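Local coordinates for proline dehydrogenase (Deinococcus radiodurans, PDB 4H6Q), which catalyses the FAD-dependent oxidation of L-proline to delta-1-pyrroline-5-carboxylate, passing the electrons to a quinone, in the first step of proline breakdown to glutamate, at residues R143-V155 and L171-L184. Residues are numbered along the deposited sequence; the frame is centred on the assembly and turned at random.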
ATOM      1  N   ARG A 143       9.696  -5.844  11.247  1.00 14.77           N
ATOM      2  CA  ARG A 143       9.232  -6.757  10.190  1.00 14.35           C
ATOM      3  C   ARG A 143       9.930  -6.498   8.856  1.00 13.51           C
ATOM      4  O   ARG A 143       9.647  -7.166   7.870  1.00 14.67           O
ATOM      5  CB  ARG A 143       7.696  -6.671  10.050  1.00 16.28           C
ATOM      6  CG  ARG A 143       6.999  -7.371  11.253  1.00 18.28           C
ATOM      7  CD  ARG A 143       5.483  -7.209  11.218  1.00 19.54           C
ATOM      8  NE  ARG A 143       4.900  -7.891  12.391  1.00 19.13           N
ATOM      9  CZ  ARG A 143       4.471  -9.150  12.408  1.00 17.83           C
ATOM     10  NH1 ARG A 143       4.527  -9.906  11.312  1.00 17.84           N
ATOM     11  NH2 ARG A 143       3.939  -9.632  13.514  1.00 18.02           N
ATOM     12  N   VAL A 144      10.827  -5.507   8.792  1.00 13.62           N
ATOM     13  CA  VAL A 144      11.442  -5.118   7.499  1.00 13.73           C
ATOM     14  C   VAL A 144      12.318  -6.232   6.926  1.00 13.72           C
ATOM     15  O   VAL A 144      12.158  -6.582   5.744  1.00 14.60           O
ATOM     16  CB  VAL A 144      12.275  -3.806   7.632  1.00 13.28           C
ATOM     17  CG1 VAL A 144      12.989  -3.507   6.310  1.00 14.10           C
ATOM     18  CG2 VAL A 144      11.388  -2.644   8.069  1.00 14.92           C
ATOM     19  N   ASP A 145      13.204  -6.838   7.726  1.00 14.55           N
ATOM     20  CA  ASP A 145      14.082  -7.882   7.179  1.00 14.72           C
ATOM     21  C   ASP A 145      13.300  -9.048   6.613  1.00 15.08           C
ATOM     22  O   ASP A 145      13.538  -9.480   5.467  1.00 16.46           O
ATOM     23  CB  ASP A 145      15.081  -8.359   8.259  1.00 18.02           C
ATOM     24  CG  ASP A 145      16.162  -7.319   8.528  1.00 21.86           C
ATOM     25  OD1 ASP A 145      16.393  -6.924   9.684  1.00 32.15           O
ATOM     26  OD2 ASP A 145      16.797  -6.896   7.578  1.00 25.43           O
ATOM     27  N   VAL A 146      12.363  -9.595   7.387  1.00 15.19           N
ATOM     28  CA  VAL A 146      11.588 -10.725   6.906  1.00 15.95           C
ATOM     29  C   VAL A 146      10.710 -10.346   5.705  1.00 13.15           C
ATOM     30  O   VAL A 146      10.593 -11.115   4.748  1.00 14.57           O
ATOM     31  CB  VAL A 146      10.719 -11.410   8.029  1.00 17.51           C
ATOM     32  CG1 VAL A 146       9.668 -10.478   8.655  1.00 19.53           C
ATOM     33  CG2 VAL A 146      10.031 -12.642   7.489  1.00 18.85           C
ATOM     34  N   THR A 147      10.121  -9.155   5.712  1.00 12.76           N
ATOM     35  CA  THR A 147       9.316  -8.750   4.548  1.00 12.05           C
ATOM     36  C   THR A 147      10.185  -8.634   3.293  1.00 12.81           C
ATOM     37  O   THR A 147       9.763  -9.072   2.218  1.00 12.18           O
ATOM     38  CB  THR A 147       8.586  -7.427   4.810  1.00 11.98           C
ATOM     39  OG1 THR A 147       7.720  -7.619   5.939  1.00 13.04           O
ATOM     40  CG2 THR A 147       7.755  -6.954   3.620  1.00 12.93           C
ATOM     41  N   LEU A 148      11.382  -8.067   3.390  1.00 12.74           N
ATOM     42  CA  LEU A 148      12.258  -7.960   2.212  1.00 12.54           C
ATOM     43  C   LEU A 148      12.805  -9.313   1.727  1.00 13.40           C
ATOM     44  O   LEU A 148      12.951  -9.532   0.508  1.00 13.32           O
ATOM     45  CB  LEU A 148      13.404  -6.956   2.443  1.00 13.49           C
ATOM     46  CG  LEU A 148      12.933  -5.504   2.620  1.00 16.04           C
ATOM     47  CD1 LEU A 148      14.143  -4.582   2.802  1.00 18.40           C
ATOM     48  CD2 LEU A 148      12.015  -4.980   1.498  1.00 16.72           C
ATOM     49  N   GLU A 149      13.074 -10.234   2.652  1.00 13.57           N
ATOM     50  CA  GLU A 149      13.444 -11.597   2.302  1.00 14.93           C
ATOM     51  C   GLU A 149      12.300 -12.300   1.569  1.00 13.50           C
ATOM     52  O   GLU A 149      12.483 -12.933   0.509  1.00 14.50           O
ATOM     53  CB  GLU A 149      13.812 -12.393   3.543  1.00 17.01           C
ATOM     54  N   GLN A 150      11.091 -12.191   2.126  1.00 14.38           N
ATOM     55  CA  GLN A 150       9.928 -12.832   1.524  1.00 13.99           C
ATOM     56  C   GLN A 150       9.583 -12.189   0.176  1.00 12.11           C
ATOM     57  O   GLN A 150       9.229 -12.894  -0.793  1.00 12.51           O
ATOM     58  CB  GLN A 150       8.751 -12.820   2.477  1.00 14.60           C
ATOM     59  CG  GLN A 150       8.974 -13.676   3.718  1.00 14.16           C
ATOM     60  CD  GLN A 150       7.851 -13.623   4.738  1.00 15.11           C
ATOM     61  OE1 GLN A 150       7.158 -12.626   4.881  1.00 15.27           O
ATOM     62  NE2 GLN A 150       7.669 -14.733   5.457  1.00 17.84           N
ATOM     63  N   PHE A 151       9.723 -10.861   0.085  1.00 12.05           N
ATOM     64  CA  PHE A 151       9.554 -10.173  -1.207  1.00 11.81           C
ATOM     65  C   PHE A 151      10.487 -10.737  -2.277  1.00 11.49           C
ATOM     66  O   PHE A 151      10.040 -11.080  -3.394  1.00 12.06           O
ATOM     67  CB  PHE A 151       9.760  -8.673  -1.053  1.00 11.87           C
ATOM     68  CG  PHE A 151       9.696  -7.941  -2.348  1.00 11.06           C
ATOM     69  CD1 PHE A 151       8.498  -7.890  -3.090  1.00 11.53           C
ATOM     70  CD2 PHE A 151      10.815  -7.277  -2.830  1.00 11.35           C
ATOM     71  CE1 PHE A 151       8.454  -7.225  -4.307  1.00 11.68           C
ATOM     72  CE2 PHE A 151      10.759  -6.595  -4.059  1.00 12.40           C
ATOM     73  CZ  PHE A 151       9.568  -6.547  -4.795  1.00 11.59           C
ATOM     74  N   ARG A 152      11.772 -10.892  -1.956  1.00 12.16           N
ATOM     75  CA  ARG A 152      12.722 -11.434  -2.935  1.00 13.11           C
ATOM     76  C   ARG A 152      12.319 -12.854  -3.338  1.00 13.50           C
ATOM     77  O   ARG A 152      12.314 -13.187  -4.539  1.00 14.74           O
ATOM     78  CB  ARG A 152      14.136 -11.394  -2.340  1.00 13.76           C
ATOM     79  CG  ARG A 152      15.189 -12.046  -3.216  1.00 14.32           C
ATOM     80  CD  ARG A 152      16.612 -11.836  -2.668  1.00 15.01           C
ATOM     81  NE  ARG A 152      17.051 -10.446  -2.804  1.00 15.38           N
ATOM     82  CZ  ARG A 152      17.578  -9.916  -3.909  1.00 15.39           C
ATOM     83  NH1 ARG A 152      17.743 -10.661  -5.011  1.00 16.23           N
ATOM     84  NH2 ARG A 152      17.960  -8.626  -3.932  1.00 16.00           N
ATOM     85  N   THR A 153      11.945 -13.694  -2.363  1.00 14.08           N
ATOM     86  CA  THR A 153      11.459 -15.035  -2.695  1.00 14.60           C
ATOM     87  C   THR A 153      10.243 -14.989  -3.662  1.00 14.21           C
ATOM     88  O   THR A 153      10.180 -15.724  -4.657  1.00 14.41           O
ATOM     89  CB  THR A 153      11.084 -15.792  -1.416  1.00 14.61           C
ATOM     90  OG1 THR A 153      12.262 -15.946  -0.628  1.00 16.32           O
ATOM     91  CG2 THR A 153      10.451 -17.165  -1.705  1.00 16.75           C
ATOM     92  N   LEU A 154       9.285 -14.122  -3.360  1.00 12.77           N
ATOM     93  CA  LEU A 154       8.045 -14.069  -4.104  1.00 12.80           C
ATOM     94  C   LEU A 154       8.255 -13.499  -5.503  1.00 12.36           C
ATOM     95  O   LEU A 154       7.589 -13.948  -6.465  1.00 13.36           O
ATOM     96  CB  LEU A 154       6.963 -13.279  -3.351  1.00 12.46           C
ATOM     97  CG  LEU A 154       6.505 -14.018  -2.086  1.00 12.13           C
ATOM     98  CD1 LEU A 154       5.819 -13.043  -1.124  1.00 12.41           C
ATOM     99  CD2 LEU A 154       5.588 -15.225  -2.434  1.00 13.61           C
ATOM    100  N   VAL A 155       9.144 -12.523  -5.655  1.00 12.45           N
ATOM    101  CA  VAL A 155       9.494 -12.041  -7.003  1.00 12.97           C
ATOM    102  C   VAL A 155      10.060 -13.198  -7.840  1.00 13.80           C
ATOM    103  O   VAL A 155       9.705 -13.376  -9.028  1.00 15.02           O
ATOM    104  CB  VAL A 155      10.512 -10.871  -6.954  1.00 14.13           C
ATOM    105  CG1 VAL A 155      11.127 -10.579  -8.354  1.00 15.84           C
ATOM    106  CG2 VAL A 155       9.846  -9.628  -6.418  1.00 13.51           C
ATOM    107  N   LEU A 171      13.225   5.700   7.688  1.00 14.51           N
ATOM    108  CA  LEU A 171      14.230   4.751   8.233  1.00 14.29           C
ATOM    109  C   LEU A 171      15.622   4.991   7.652  1.00 15.63           C
ATOM    110  O   LEU A 171      15.781   5.116   6.431  1.00 15.67           O
ATOM    111  CB  LEU A 171      13.843   3.295   7.953  1.00 13.70           C
ATOM    112  CG  LEU A 171      12.538   2.759   8.545  1.00 13.13           C
ATOM    113  CD1 LEU A 171      12.456   1.231   8.354  1.00 15.94           C
ATOM    114  CD2 LEU A 171      12.377   3.100  10.011  1.00 14.45           C
ATOM    115  N   TYR A 172      16.641   4.993   8.510  1.00 16.31           N
ATOM    116  CA  TYR A 172      18.009   5.104   8.043  1.00 16.80           C
ATOM    117  C   TYR A 172      18.401   4.012   7.070  1.00 18.06           C
ATOM    118  O   TYR A 172      19.244   4.258   6.205  1.00 18.69           O
ATOM    119  CB  TYR A 172      18.983   5.030   9.230  1.00 17.43           C
ATOM    120  CG  TYR A 172      18.720   6.028  10.328  1.00 20.32           C
ATOM    121  CD1 TYR A 172      18.807   7.401  10.103  1.00 21.14           C
ATOM    122  CD2 TYR A 172      18.474   5.597  11.624  1.00 22.66           C
ATOM    123  CE1 TYR A 172      18.606   8.313  11.154  1.00 22.20           C
ATOM    124  CE2 TYR A 172      18.267   6.495  12.656  1.00 24.08           C
ATOM    125  CZ  TYR A 172      18.347   7.853  12.420  1.00 22.50           C
ATOM    126  OH  TYR A 172      18.141   8.751  13.466  1.00 24.68           O
ATOM    127  N   ARG A 173      17.803   2.820   7.205  1.00 16.23           N
ATOM    128  CA  ARG A 173      18.227   1.651   6.404  1.00 16.03           C
ATOM    129  C   ARG A 173      17.659   1.646   4.977  1.00 14.84           C
ATOM    130  O   ARG A 173      18.084   0.829   4.136  1.00 16.30           O
ATOM    131  CB  ARG A 173      17.785   0.358   7.082  1.00 15.67           C
ATOM    132  CG  ARG A 173      16.247   0.269   7.340  1.00 15.21           C
ATOM    133  CD  ARG A 173      15.861  -1.122   7.875  1.00 16.45           C
ATOM    134  NE  ARG A 173      16.225  -2.173   6.912  1.00 15.31           N
ATOM    135  CZ  ARG A 173      16.350  -3.460   7.219  1.00 17.32           C
ATOM    136  NH1 ARG A 173      16.140  -3.891   8.471  1.00 18.51           N
ATOM    137  NH2 ARG A 173      16.703  -4.323   6.279  1.00 17.88           N
ATOM    138  N   SER A 174      16.676   2.507   4.705  1.00 14.61           N
ATOM    139  CA  SER A 174      15.884   2.353   3.483  1.00 14.73           C
ATOM    140  C   SER A 174      16.660   2.551   2.159  1.00 15.50           C
ATOM    141  O   SER A 174      16.419   1.814   1.195  1.00 14.08           O
ATOM    142  CB  SER A 174      14.649   3.260   3.513  1.00 14.35           C
ATOM    143  OG  SER A 174      13.754   2.775   4.507  1.00 14.04           O
ATOM    144  N   LEU A 175      17.567   3.533   2.090  1.00 14.88           N
ATOM    145  CA  LEU A 175      18.324   3.723   0.858  1.00 15.29           C
ATOM    146  C   LEU A 175      19.155   2.482   0.508  1.00 14.83           C
ATOM    147  O   LEU A 175      19.228   2.080  -0.664  1.00 15.57           O
ATOM    148  CB  LEU A 175      19.228   4.962   0.926  1.00 17.58           C
ATOM    149  CG  LEU A 175      18.543   6.296   0.600  1.00 22.35           C
ATOM    150  CD1 LEU A 175      19.589   7.383   0.682  1.00 24.76           C
ATOM    151  CD2 LEU A 175      17.890   6.352  -0.780  1.00 22.08           C
ATOM    152  N   GLY A 176      19.812   1.894   1.512  1.00 14.90           N
ATOM    153  CA  GLY A 176      20.589   0.687   1.296  1.00 16.10           C
ATOM    154  C   GLY A 176      19.688  -0.482   0.888  1.00 14.62           C
ATOM    155  O   GLY A 176      20.044  -1.279  -0.015  1.00 16.91           O
ATOM    156  N   ASP A 177      18.508  -0.581   1.506  1.00 13.96           N
ATOM    157  CA  ASP A 177      17.563  -1.636   1.129  1.00 13.68           C
ATOM    158  C   ASP A 177      17.153  -1.472  -0.345  1.00 13.56           C
ATOM    159  O   ASP A 177      17.090  -2.455  -1.087  1.00 15.17           O
ATOM    160  CB  ASP A 177      16.289  -1.561   1.967  1.00 13.80           C
ATOM    161  CG  ASP A 177      16.497  -1.994   3.408  1.00 15.60           C
ATOM    162  OD1 ASP A 177      17.373  -2.852   3.687  1.00 16.65           O
ATOM    163  OD2 ASP A 177      15.739  -1.502   4.257  1.00 14.95           O
ATOM    164  N   ARG A 178      16.912  -0.229  -0.776  1.00 13.47           N
ATOM    165  CA  ARG A 178      16.458  -0.007  -2.129  1.00 12.71           C
ATOM    166  C   ARG A 178      17.529  -0.445  -3.125  1.00 13.52           C
ATOM    167  O   ARG A 178      17.253  -1.147  -4.103  1.00 13.91           O
ATOM    168  CB  ARG A 178      16.113   1.466  -2.342  1.00 13.63           C
ATOM    169  CG  ARG A 178      15.301   1.690  -3.647  1.00 13.03           C
ATOM    170  CD  ARG A 178      15.628   3.092  -4.325  1.00 14.51           C
ATOM    171  NE  ARG A 178      17.037   3.026  -4.771  1.00 14.56           N
ATOM    172  CZ  ARG A 178      17.492   2.323  -5.801  1.00 15.62           C
ATOM    173  NH1 ARG A 178      16.641   1.704  -6.633  1.00 15.20           N
ATOM    174  NH2 ARG A 178      18.809   2.251  -6.000  1.00 17.81           N
ATOM    175  N   ALA A 179      18.759  -0.049  -2.847  1.00 14.04           N
ATOM    176  CA  ALA A 179      19.858  -0.467  -3.708  1.00 15.47           C
ATOM    177  C   ALA A 179      20.037  -1.979  -3.726  1.00 15.18           C
ATOM    178  O   ALA A 179      20.348  -2.543  -4.791  1.00 17.17           O
ATOM    179  CB  ALA A 179      21.174   0.224  -3.253  1.00 17.88           C
ATOM    180  N   SER A 180      19.814  -2.644  -2.583  1.00 15.84           N
ATOM    181  CA  SER A 180      20.012  -4.092  -2.503  1.00 16.34           C
ATOM    182  C   SER A 180      19.016  -4.856  -3.356  1.00 16.44           C
ATOM    183  O   SER A 180      19.249  -6.009  -3.728  1.00 16.51           O
ATOM    184  CB  SER A 180      19.923  -4.587  -1.049  1.00 16.29           C
ATOM    185  OG  SER A 180      18.540  -4.685  -0.634  1.00 19.42           O
ATOM    186  N   LEU A 181      17.918  -4.199  -3.717  1.00 14.89           N
ATOM    187  CA  LEU A 181      16.834  -4.835  -4.448  1.00 15.17           C
ATOM    188  C   LEU A 181      16.917  -4.614  -5.960  1.00 14.86           C
ATOM    189  O   LEU A 181      16.083  -5.167  -6.710  1.00 15.07           O
ATOM    190  CB  LEU A 181      15.462  -4.354  -3.925  1.00 14.95           C
ATOM    191  CG  LEU A 181      15.141  -4.808  -2.487  1.00 14.42           C
ATOM    192  CD1 LEU A 181      13.967  -4.001  -1.976  1.00 15.73           C
ATOM    193  CD2 LEU A 181      14.830  -6.299  -2.441  1.00 16.11           C
ATOM    194  N   ASP A 182      17.892  -3.824  -6.426  1.00 15.30           N
ATOM    195  CA  ASP A 182      17.887  -3.403  -7.836  1.00 16.42           C
ATOM    196  C   ASP A 182      17.950  -4.547  -8.848  1.00 16.98           C
ATOM    197  O   ASP A 182      17.440  -4.412  -9.970  1.00 18.13           O
ATOM    198  CB  ASP A 182      19.008  -2.401  -8.152  1.00 17.75           C
ATOM    199  CG  ASP A 182      18.605  -0.944  -7.915  1.00 18.25           C
ATOM    200  OD1 ASP A 182      17.414  -0.617  -7.985  1.00 17.83           O
ATOM    201  OD2 ASP A 182      19.499  -0.086  -7.709  1.00 20.69           O
ATOM    202  N   ASP A 183      18.545  -5.673  -8.472  1.00 16.78           N
ATOM    203  CA  ASP A 183      18.651  -6.808  -9.394  1.00 17.22           C
ATOM    204  C   ASP A 183      17.286  -7.402  -9.719  1.00 16.59           C
ATOM    205  O   ASP A 183      17.112  -8.063 -10.756  1.00 20.19           O
ATOM    206  CB  ASP A 183      19.569  -7.911  -8.819  1.00 17.88           C
ATOM    207  CG  ASP A 183      19.082  -8.395  -7.458  1.00 18.50           C
ATOM    208  OD1 ASP A 183      19.042  -7.587  -6.494  1.00 18.38           O
ATOM    209  OD2 ASP A 183      18.709  -9.572  -7.348  1.00 19.40           O
ATOM    210  N   LEU A 184      16.306  -7.142  -8.855  1.00 16.09           N
ATOM    211  CA  LEU A 184      14.973  -7.658  -9.070  1.00 14.35           C
ATOM    212  C   LEU A 184      14.130  -6.740  -9.974  1.00 15.00           C
ATOM    213  O   LEU A 184      12.993  -7.098 -10.320  1.00 15.43           O
ATOM    214  CB  LEU A 184      14.218  -7.771  -7.704  1.00 14.54           C
ATOM    215  CG  LEU A 184      14.875  -8.760  -6.731  1.00 15.33           C
ATOM    216  CD1 LEU A 184      14.104  -8.688  -5.412  1.00 16.96           C
ATOM    217  CD2 LEU A 184      14.890 -10.182  -7.226  1.00 17.34           C
TER
HETATM  218  O   HOH W   1      17.778  -7.424  -1.058  1.00 22.08           O
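Helices 144-155 and 174-180 run nearly parallel, 14° apart, with their axes 12.1 Å from each other at closest approach. At their N-terminal ends Arg173 links two acids. Across the contact Arg173 NH2 reaches Asp145 OD2 at 2.9 Å, meeting this oxygen from above the carboxylate plane. Arg173 NH1 adds two weak bonds, one to each oxygen of Asp145. Asp177 of its own segment holds the same guanidinium side-on, with Arg173 NE 2.8 Å from Asp177 OD2. Val144 CG1 sits over the centre of the guanidinium face, 3.5 Å from Arg173 CZ. A methionine in place of Arg173 would probably leave Asp145 and Asp177 without their shared positive partner and Val144 without a flat group to pack on.

In the middle, Leu148 lays CD1 against the Asp177 carboxylate and points CD2 at Leu181 CD1. Leu181 CD2 meets the edge of the Phe151 ring. Further along, Arg152 holds Asp183 end-on, with the two planes nearly coplanar: Arg152 NH1 to Asp183 OD2 is 2.8 Å and Arg152 NH2 to Asp183 OD1 is 3.0 Å, both almost straight. A bend at chi3 (-70°) turns the guanidinium over Leu184 CD1. Water 1 joins Arg152 NH2 to Ser180 OG.

These are consecutive outer helices of the beta8-alpha8 barrel. Strand 163-168, between them in sequence, backs Phe151, Val155 and Asp177. Helix 115-129 flanks Leu154, and helix 206-222 Leu175.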